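PDB 2OPT: ActII protein from Streptomyces coelicolor, which probably represses transcription as a TetR-family DNA-binding regulator and binds actinorhodin and one of its biosynthetic precursors. Local coordinates for residues 58-70 against 81-93. Numbering follows the deposited sequence.
Sequences FDIVLTEVEVPEP and EMCRSLRRMFLAH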
ATOM      1  N   PHE A  58      10.309   4.146  14.772  1.00 27.51           N
ATOM      2  CA  PHE A  58       9.993   4.653  13.453  1.00 29.11           C
ATOM      3  C   PHE A  58      10.646   6.008  13.196  1.00 28.95           C
ATOM      4  O   PHE A  58      11.252   6.206  12.139  1.00 28.63           O
ATOM      5  CB  PHE A  58       8.463   4.705  13.255  1.00 31.22           C
ATOM      6  CG  PHE A  58       8.018   5.192  11.875  1.00 34.23           C
ATOM      7  CD1 PHE A  58       8.718   4.837  10.729  1.00 38.00           C
ATOM      8  CD2 PHE A  58       6.863   5.955  11.744  1.00 35.28           C
ATOM      9  CE1 PHE A  58       8.302   5.273   9.471  1.00 39.24           C
ATOM     10  CE2 PHE A  58       6.427   6.384  10.499  1.00 38.38           C
ATOM     11  CZ  PHE A  58       7.138   6.032   9.360  1.00 37.19           C
ATOM     12  N   ASP A  59      10.555   6.945  14.146  1.00 27.80           N
ATOM     13  CA  ASP A  59      11.133   8.255  13.878  1.00 26.69           C
ATOM     14  C   ASP A  59      12.645   8.230  13.813  1.00 27.06           C
ATOM     15  O   ASP A  59      13.265   8.976  13.037  1.00 26.97           O
ATOM     16  CB  ASP A  59      10.700   9.277  14.909  1.00 27.15           C
ATOM     17  CG  ASP A  59      10.911  10.677  14.405  1.00 28.49           C
ATOM     18  OD1 ASP A  59      10.191  11.065  13.458  1.00 21.94           O
ATOM     19  OD2 ASP A  59      11.905  11.318  14.848  1.00 27.94           O
ATOM     20  N   ILE A  60      13.277   7.370  14.597  1.00 26.52           N
ATOM     21  CA  ILE A  60      14.741   7.442  14.637  1.00 26.50           C
ATOM     22  C   ILE A  60      15.460   7.064  13.330  1.00 27.24           C
ATOM     23  O   ILE A  60      16.521   7.600  13.005  1.00 29.17           O
ATOM     24  CB  ILE A  60      15.273   6.653  15.836  1.00 27.31           C
ATOM     25  CG1 ILE A  60      16.550   7.324  16.331  1.00 27.19           C
ATOM     26  CG2 ILE A  60      15.483   5.128  15.481  1.00 26.59           C
ATOM     27  CD1 ILE A  60      16.948   6.849  17.681  1.00 36.71           C
ATOM     28  N   VAL A  61      14.914   6.091  12.601  1.00 26.63           N
ATOM     29  CA  VAL A  61      15.514   5.623  11.348  1.00 24.94           C
ATOM     30  C   VAL A  61      15.291   6.654  10.200  1.00 25.90           C
ATOM     31  O   VAL A  61      15.979   6.634   9.207  1.00 23.65           O
ATOM     32  CB  VAL A  61      14.881   4.259  10.938  1.00 25.01           C
ATOM     33  CG1 VAL A  61      15.283   3.217  11.905  1.00 27.40           C
ATOM     34  CG2 VAL A  61      13.308   4.337  10.920  1.00 26.10           C
ATOM     35  N   LEU A  62      14.280   7.516  10.331  1.00 25.38           N
ATOM     36  CA  LEU A  62      13.965   8.529   9.317  1.00 26.80           C
ATOM     37  C   LEU A  62      15.050   9.563   9.155  1.00 28.62           C
ATOM     38  O   LEU A  62      15.070  10.284   8.167  1.00 28.58           O
ATOM     39  CB  LEU A  62      12.675   9.246   9.673  1.00 26.95           C
ATOM     40  CG  LEU A  62      11.422   8.376   9.541  1.00 26.42           C
ATOM     41  CD1 LEU A  62      10.120   9.205   9.829  1.00 27.06           C
ATOM     42  CD2 LEU A  62      11.355   7.840   8.117  1.00 31.70           C
ATOM     43  N   THR A  63      15.959   9.624  10.131  1.00 29.29           N
ATOM     44  CA  THR A  63      17.162  10.378   9.983  1.00 31.80           C
ATOM     45  C   THR A  63      17.891   9.937   8.739  1.00 31.47           C
ATOM     46  O   THR A  63      18.621  10.723   8.156  1.00 33.59           O
ATOM     47  CB  THR A  63      18.114  10.229  11.218  1.00 33.41           C
ATOM     48  OG1 THR A  63      18.987  11.352  11.214  1.00 37.28           O
ATOM     49  CG2 THR A  63      18.984   8.971  11.149  1.00 33.08           C
ATOM     50  N   GLU A  64      17.709   8.660   8.337  1.00 31.24           N
ATOM     51  CA  GLU A  64      18.423   8.066   7.170  1.00 30.82           C
ATOM     52  C   GLU A  64      17.948   8.535   5.808  1.00 29.91           C
ATOM     53  O   GLU A  64      18.594   8.305   4.781  1.00 29.04           O
ATOM     54  CB  GLU A  64      18.292   6.534   7.221  1.00 31.86           C
ATOM     55  CG  GLU A  64      18.835   5.892   8.500  1.00 34.63           C
ATOM     56  CD  GLU A  64      18.879   4.348   8.459  1.00 35.62           C
ATOM     57  OE1 GLU A  64      18.741   3.727   7.381  1.00 35.69           O
ATOM     58  OE2 GLU A  64      19.086   3.767   9.528  1.00 39.47           O
ATOM     59  N   VAL A  65      16.777   9.147   5.775  1.00 29.65           N
ATOM     60  CA  VAL A  65      16.171   9.541   4.524  1.00 31.28           C
ATOM     61  C   VAL A  65      16.631  10.956   4.166  1.00 31.78           C
ATOM     62  O   VAL A  65      16.350  11.925   4.893  1.00 30.72           O
ATOM     63  CB  VAL A  65      14.633   9.572   4.615  1.00 30.75           C
ATOM     64  CG1 VAL A  65      14.054  10.095   3.284  1.00 32.58           C
ATOM     65  CG2 VAL A  65      14.107   8.199   4.981  1.00 30.74           C
ATOM     66  N   GLU A  66      17.314  11.101   3.045  1.00 32.71           N
ATOM     67  CA  GLU A  66      17.820  12.401   2.748  0.50 34.21           C
ATOM     68  C   GLU A  66      16.945  13.021   1.623  1.00 33.70           C
ATOM     69  O   GLU A  66      16.816  12.471   0.536  1.00 34.24           O
ATOM     70  CB  GLU A  66      19.335  12.319   2.487  0.50 36.34           C
ATOM     71  CG  GLU A  66      20.212  13.285   3.392  0.50 41.16           C
ATOM     72  CD  GLU A  66      20.505  12.772   4.813  0.50 44.48           C
ATOM     73  OE1 GLU A  66      19.929  13.287   5.803  0.50 47.09           O
ATOM     74  OE2 GLU A  66      21.342  11.865   4.955  0.50 48.67           O
ATOM     75  N   VAL A  67      16.308  14.135   1.958  1.00 31.79           N
ATOM     76  CA  VAL A  67      15.487  14.890   1.045  1.00 31.59           C
ATOM     77  C   VAL A  67      16.344  16.077   0.632  1.00 33.05           C
ATOM     78  O   VAL A  67      16.797  16.849   1.480  1.00 33.05           O
ATOM     79  CB  VAL A  67      14.177  15.390   1.722  1.00 30.40           C
ATOM     80  CG1 VAL A  67      13.304  16.032   0.688  1.00 30.80           C
ATOM     81  CG2 VAL A  67      13.449  14.212   2.387  1.00 27.05           C
ATOM     82  N   PRO A  68      16.650  16.189  -0.671  1.00 34.87           N
ATOM     83  CA  PRO A  68      17.577  17.247  -1.055  1.00 35.67           C
ATOM     84  C   PRO A  68      16.965  18.624  -1.037  1.00 37.05           C
ATOM     85  O   PRO A  68      15.719  18.792  -1.107  1.00 36.00           O
ATOM     86  CB  PRO A  68      17.952  16.849  -2.479  1.00 38.30           C
ATOM     87  CG  PRO A  68      16.730  16.130  -2.977  1.00 35.66           C
ATOM     88  CD  PRO A  68      16.272  15.334  -1.819  1.00 34.79           C
ATOM     89  N   GLU A  69      17.829  19.624  -0.889  1.00 38.14           N
ATOM     90  CA  GLU A  69      17.402  21.011  -1.081  1.00 39.99           C
ATOM     91  C   GLU A  69      17.066  21.184  -2.561  1.00 38.78           C
ATOM     92  O   GLU A  69      17.800  20.656  -3.407  1.00 38.91           O
ATOM     93  CB  GLU A  69      18.552  21.925  -0.674  1.00 42.39           C
ATOM     94  CG  GLU A  69      18.092  23.325  -0.229  1.00 49.91           C
ATOM     95  CD  GLU A  69      17.145  23.301   1.012  1.00 53.13           C
ATOM     96  OE1 GLU A  69      17.335  22.469   1.927  1.00 57.58           O
ATOM     97  OE2 GLU A  69      16.239  24.148   1.089  1.00 57.43           O
ATOM     98  N   PRO A  70      15.965  21.869  -2.894  1.00 38.55           N
ATOM     99  CA  PRO A  70      15.609  21.945  -4.332  1.00 39.28           C
ATOM    100  C   PRO A  70      16.704  22.533  -5.256  1.00 40.55           C
ATOM    101  O   PRO A  70      17.286  23.556  -4.934  1.00 41.54           O
ATOM    102  CB  PRO A  70      14.363  22.843  -4.314  1.00 40.23           C
ATOM    103  CG  PRO A  70      13.772  22.582  -2.968  1.00 38.62           C
ATOM    104  CD  PRO A  70      14.926  22.509  -2.058  1.00 39.12           C
ATOM    105  N   GLU A  81      15.325  10.536  -6.252  1.00 29.07           N
ATOM    106  CA  GLU A  81      16.427  10.414  -5.274  0.50 29.04           C
ATOM    107  C   GLU A  81      15.907  10.253  -3.858  1.00 29.04           C
ATOM    108  O   GLU A  81      16.378   9.412  -3.084  1.00 26.55           O
ATOM    109  CB  GLU A  81      17.317  11.666  -5.295  0.50 30.43           C
ATOM    110  CG  GLU A  81      18.213  11.810  -4.025  0.50 32.16           C
ATOM    111  CD  GLU A  81      18.947  13.164  -3.885  0.50 31.36           C
ATOM    112  OE1 GLU A  81      18.893  14.007  -4.797  0.50 27.39           O
ATOM    113  OE2 GLU A  81      19.612  13.354  -2.839  0.50 36.41           O
ATOM    114  N   MET A  82      14.963  11.119  -3.499  1.00 28.09           N
ATOM    115  CA  MET A  82      14.350  11.100  -2.176  1.00 30.19           C
ATOM    116  C   MET A  82      13.559   9.817  -1.941  1.00 29.15           C
ATOM    117  O   MET A  82      13.529   9.292  -0.828  1.00 28.94           O
ATOM    118  CB  MET A  82      13.443  12.319  -1.996  1.00 30.59           C
ATOM    119  CG  MET A  82      12.325  12.126  -0.987  1.00 34.41           C
ATOM    120  SD  MET A  82      11.025  13.363  -1.162  1.00 39.88           S
ATOM    121  CE  MET A  82       9.883  12.506  -2.242  1.00 36.90           C
ATOM    122  N   CYS A  83      12.919   9.316  -2.993  1.00 28.21           N
ATOM    123  CA  CYS A  83      12.152   8.078  -2.903  1.00 26.25           C
ATOM    124  C   CYS A  83      13.072   6.872  -2.752  1.00 26.23           C
ATOM    125  O   CYS A  83      12.779   5.945  -1.997  1.00 26.46           O
ATOM    126  CB  CYS A  83      11.260   7.909  -4.133  1.00 27.48           C
ATOM    127  SG  CYS A  83       9.804   8.979  -4.153  1.00 26.16           S
ATOM    128  N   ARG A  84      14.185   6.892  -3.478  1.00 26.45           N
ATOM    129  CA  ARG A  84      15.175   5.825  -3.395  1.00 25.55           C
ATOM    130  C   ARG A  84      15.803   5.774  -2.006  1.00 23.52           C
ATOM    131  O   ARG A  84      16.135   4.702  -1.500  1.00 24.18           O
ATOM    132  CB  ARG A  84      16.258   6.017  -4.457  1.00 26.02           C
ATOM    133  CG  ARG A  84      15.819   5.644  -5.867  1.00 26.40           C
ATOM    134  CD  ARG A  84      16.984   5.708  -6.846  1.00 29.34           C
ATOM    135  NE  ARG A  84      16.538   5.905  -8.221  1.00 37.10           N
ATOM    136  CZ  ARG A  84      16.934   6.907  -9.000  1.00 36.35           C
ATOM    137  NH1 ARG A  84      16.478   7.007 -10.241  1.00 40.41           N
ATOM    138  NH2 ARG A  84      17.788   7.810  -8.538  1.00 37.55           N
ATOM    139  N   SER A  85      15.960   6.943  -1.394  1.00 23.58           N
ATOM    140  CA  SER A  85      16.474   7.043  -0.010  1.00 25.30           C
ATOM    141  C   SER A  85      15.556   6.411   1.040  1.00 24.72           C
ATOM    142  O   SER A  85      15.991   5.707   1.959  1.00 23.76           O
ATOM    143  CB  SER A  85      16.716   8.526   0.348  1.00 27.15           C
ATOM    144  OG  SER A  85      17.566   8.670   1.494  1.00 29.89           O
ATOM    145  N   LEU A  86      14.266   6.655   0.909  1.00 24.11           N
ATOM    146  CA  LEU A  86      13.309   6.012   1.737  1.00 24.38           C
ATOM    147  C   LEU A  86      13.311   4.506   1.557  1.00 25.47           C
ATOM    148  O   LEU A  86      13.244   3.753   2.534  1.00 24.81           O
ATOM    149  CB  LEU A  86      11.914   6.528   1.342  1.00 24.38           C
ATOM    150  CG  LEU A  86      10.805   6.118   2.296  1.00 27.96           C
ATOM    151  CD1 LEU A  86      10.999   6.531   3.783  1.00 30.24           C
ATOM    152  CD2 LEU A  86       9.497   6.700   1.773  1.00 26.17           C
ATOM    153  N   ARG A  87      13.425   4.051   0.313  1.00 26.46           N
ATOM    154  CA  ARG A  87      13.448   2.633   0.028  1.00 28.18           C
ATOM    155  C   ARG A  87      14.651   1.988   0.662  1.00 28.87           C
ATOM    156  O   ARG A  87      14.572   0.900   1.205  1.00 30.25           O
ATOM    157  CB  ARG A  87      13.446   2.399  -1.505  1.00 29.08           C
ATOM    158  CG  ARG A  87      13.570   0.925  -1.904  1.00 30.13           C
ATOM    159  CD  ARG A  87      13.880   0.723  -3.421  1.00 33.12           C
ATOM    160  NE  ARG A  87      13.733  -0.685  -3.857  1.00 34.64           N
ATOM    161  CZ  ARG A  87      14.438  -1.219  -4.833  1.00 35.79           C
ATOM    162  NH1 ARG A  87      15.341  -0.498  -5.487  1.00 36.02           N
ATOM    163  NH2 ARG A  87      14.255  -2.476  -5.145  1.00 40.68           N
ATOM    164  N   ARG A  88      15.787   2.675   0.579  1.00 28.35           N
ATOM    165  CA  ARG A  88      17.064   2.216   1.132  0.60 28.46           C
ATOM    166  C   ARG A  88      16.897   1.930   2.622  1.00 29.46           C
ATOM    167  O   ARG A  88      17.333   0.903   3.139  1.00 31.07           O
ATOM    168  CB  ARG A  88      18.075   3.337   0.901  0.60 27.68           C
ATOM    169  CG  ARG A  88      19.551   3.060   1.219  0.60 30.53           C
ATOM    170  CD  ARG A  88      20.368   4.181   0.625  0.60 29.47           C
ATOM    171  NE  ARG A  88      20.268   4.152  -0.821  0.60 28.06           N
ATOM    172  CZ  ARG A  88      20.010   5.202  -1.593  0.60 32.83           C
ATOM    173  NH1 ARG A  88      19.924   5.025  -2.912  0.60 28.30           N
ATOM    174  NH2 ARG A  88      19.914   6.417  -1.060  0.60 31.08           N
ATOM    175  N   MET A  89      16.229   2.866   3.306  1.00 29.51           N
ATOM    176  CA  MET A  89      16.051   2.822   4.760  0.50 29.28           C
ATOM    177  C   MET A  89      15.266   1.586   5.159  1.00 29.09           C
ATOM    178  O   MET A  89      15.674   0.854   6.007  1.00 28.93           O
ATOM    179  CB  MET A  89      15.324   4.096   5.236  0.50 28.80           C
ATOM    180  CG  MET A  89      14.993   4.105   6.732  0.50 28.35           C
ATOM    181  SD  MET A  89      13.643   5.232   7.113  0.50 30.60           S
ATOM    182  CE  MET A  89      12.198   4.377   6.478  0.50 25.24           C
ATOM    183  N   PHE A  90      14.103   1.378   4.528  1.00 28.96           N
ATOM    184  CA  PHE A  90      13.292   0.152   4.712  1.00 29.15           C
ATOM    185  C   PHE A  90      14.094  -1.135   4.468  1.00 29.69           C
ATOM    186  O   PHE A  90      14.031  -2.063   5.259  1.00 28.81           O
ATOM    187  CB  PHE A  90      12.102   0.186   3.781  1.00 29.22           C
ATOM    188  CG  PHE A  90      11.003   1.139   4.249  1.00 29.01           C
ATOM    189  CD1 PHE A  90      10.531   1.079   5.549  1.00 28.74           C
ATOM    190  CD2 PHE A  90      10.470   2.091   3.392  1.00 30.19           C
ATOM    191  CE1 PHE A  90       9.497   1.964   5.984  1.00 31.21           C
ATOM    192  CE2 PHE A  90       9.462   2.968   3.825  1.00 29.94           C
ATOM    193  CZ  PHE A  90       8.999   2.897   5.109  1.00 31.95           C
ATOM    194  N   LEU A  91      14.884  -1.155   3.410  1.00 31.31           N
ATOM    195  CA  LEU A  91      15.706  -2.328   3.059  1.00 34.42           C
ATOM    196  C   LEU A  91      16.786  -2.600   4.090  1.00 36.20           C
ATOM    197  O   LEU A  91      17.255  -3.749   4.235  1.00 39.44           O
ATOM    198  CB  LEU A  91      16.308  -2.211   1.645  1.00 34.81           C
ATOM    199  CG  LEU A  91      15.284  -2.256   0.489  1.00 36.28           C
ATOM    200  CD1 LEU A  91      15.941  -2.296  -0.868  1.00 34.08           C
ATOM    201  CD2 LEU A  91      14.334  -3.408   0.622  1.00 37.01           C
ATOM    202  N   ALA A  92      17.176  -1.561   4.817  1.00 36.16           N
ATOM    203  CA  ALA A  92      18.189  -1.663   5.856  1.00 36.02           C
ATOM    204  C   ALA A  92      17.593  -2.232   7.161  1.00 36.28           C
ATOM    205  O   ALA A  92      18.313  -2.795   7.974  1.00 36.20           O
ATOM    206  CB  ALA A  92      18.783  -0.294   6.104  1.00 36.10           C
ATOM    207  N   HIS A  93      16.279  -2.093   7.340  1.00 34.68           N
ATOM    208  CA  HIS A  93      15.636  -2.316   8.639  1.00 34.95           C
ATOM    209  C   HIS A  93      14.488  -3.288   8.577  1.00 35.89           C
ATOM    210  O   HIS A  93      13.345  -2.928   8.181  1.00 36.96           O
ATOM    211  CB  HIS A  93      15.208  -0.987   9.331  1.00 33.85           C
ATOM    212  CG  HIS A  93      16.362  -0.055   9.586  1.00 33.20           C
ATOM    213  ND1 HIS A  93      17.307  -0.300  10.553  1.00 31.07           N
ATOM    214  CD2 HIS A  93      16.755   1.081   8.961  1.00 30.62           C
ATOM    215  CE1 HIS A  93      18.220   0.649  10.534  1.00 32.06           C
ATOM    216  NE2 HIS A  93      17.916   1.493   9.574  1.00 31.51           N
TER
HETATM  217  O   HOH W   1      18.317   5.950   3.318  1.00 24.84           O
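Past helix 50-61 the backbone runs antiparallel to helix 75-92, with Glu64 facing Met89 (CA to CA 6.2 Å), Val65 facing Ser85 and Val67 facing Met82. Near the end of helix 75-92, His93 NE2 donates to Glu64 OE2 at 2.6 Å, on its syn side but tilted out of the carboxylate plane; the oxygen lies near the ring plane, while the carboxylate is turned 52° from it. Val61 CG1 packs over one face of this imidazole, 3.9 Å from its centroid, a CH-pi contact. On the other nitrogen, ND1 is hydrogen-bonded to Asp20 OD1 of helix 8-22, so the ring links three parts of the chain. In the TetR fold this is where the N-terminal helix-turn-helix domain meets the C-terminal domain. A leucine in place of His93 would probably leave both the Glu64 and Asp20 carboxylates without this partner at that junction. In the conformer described, Met89 has CG anti to the backbone N (chi1 176°), and its extended chi2 carries SD to 3.6 Å from Leu62 CD2 and also against Val65 CG2, which touches Leu86 CD1 as well. Ser85 OG accepts a nearly straight bond from Glu66 N (2.9 Å, 169°), and one water donates to both Glu64 O and Ser85 O.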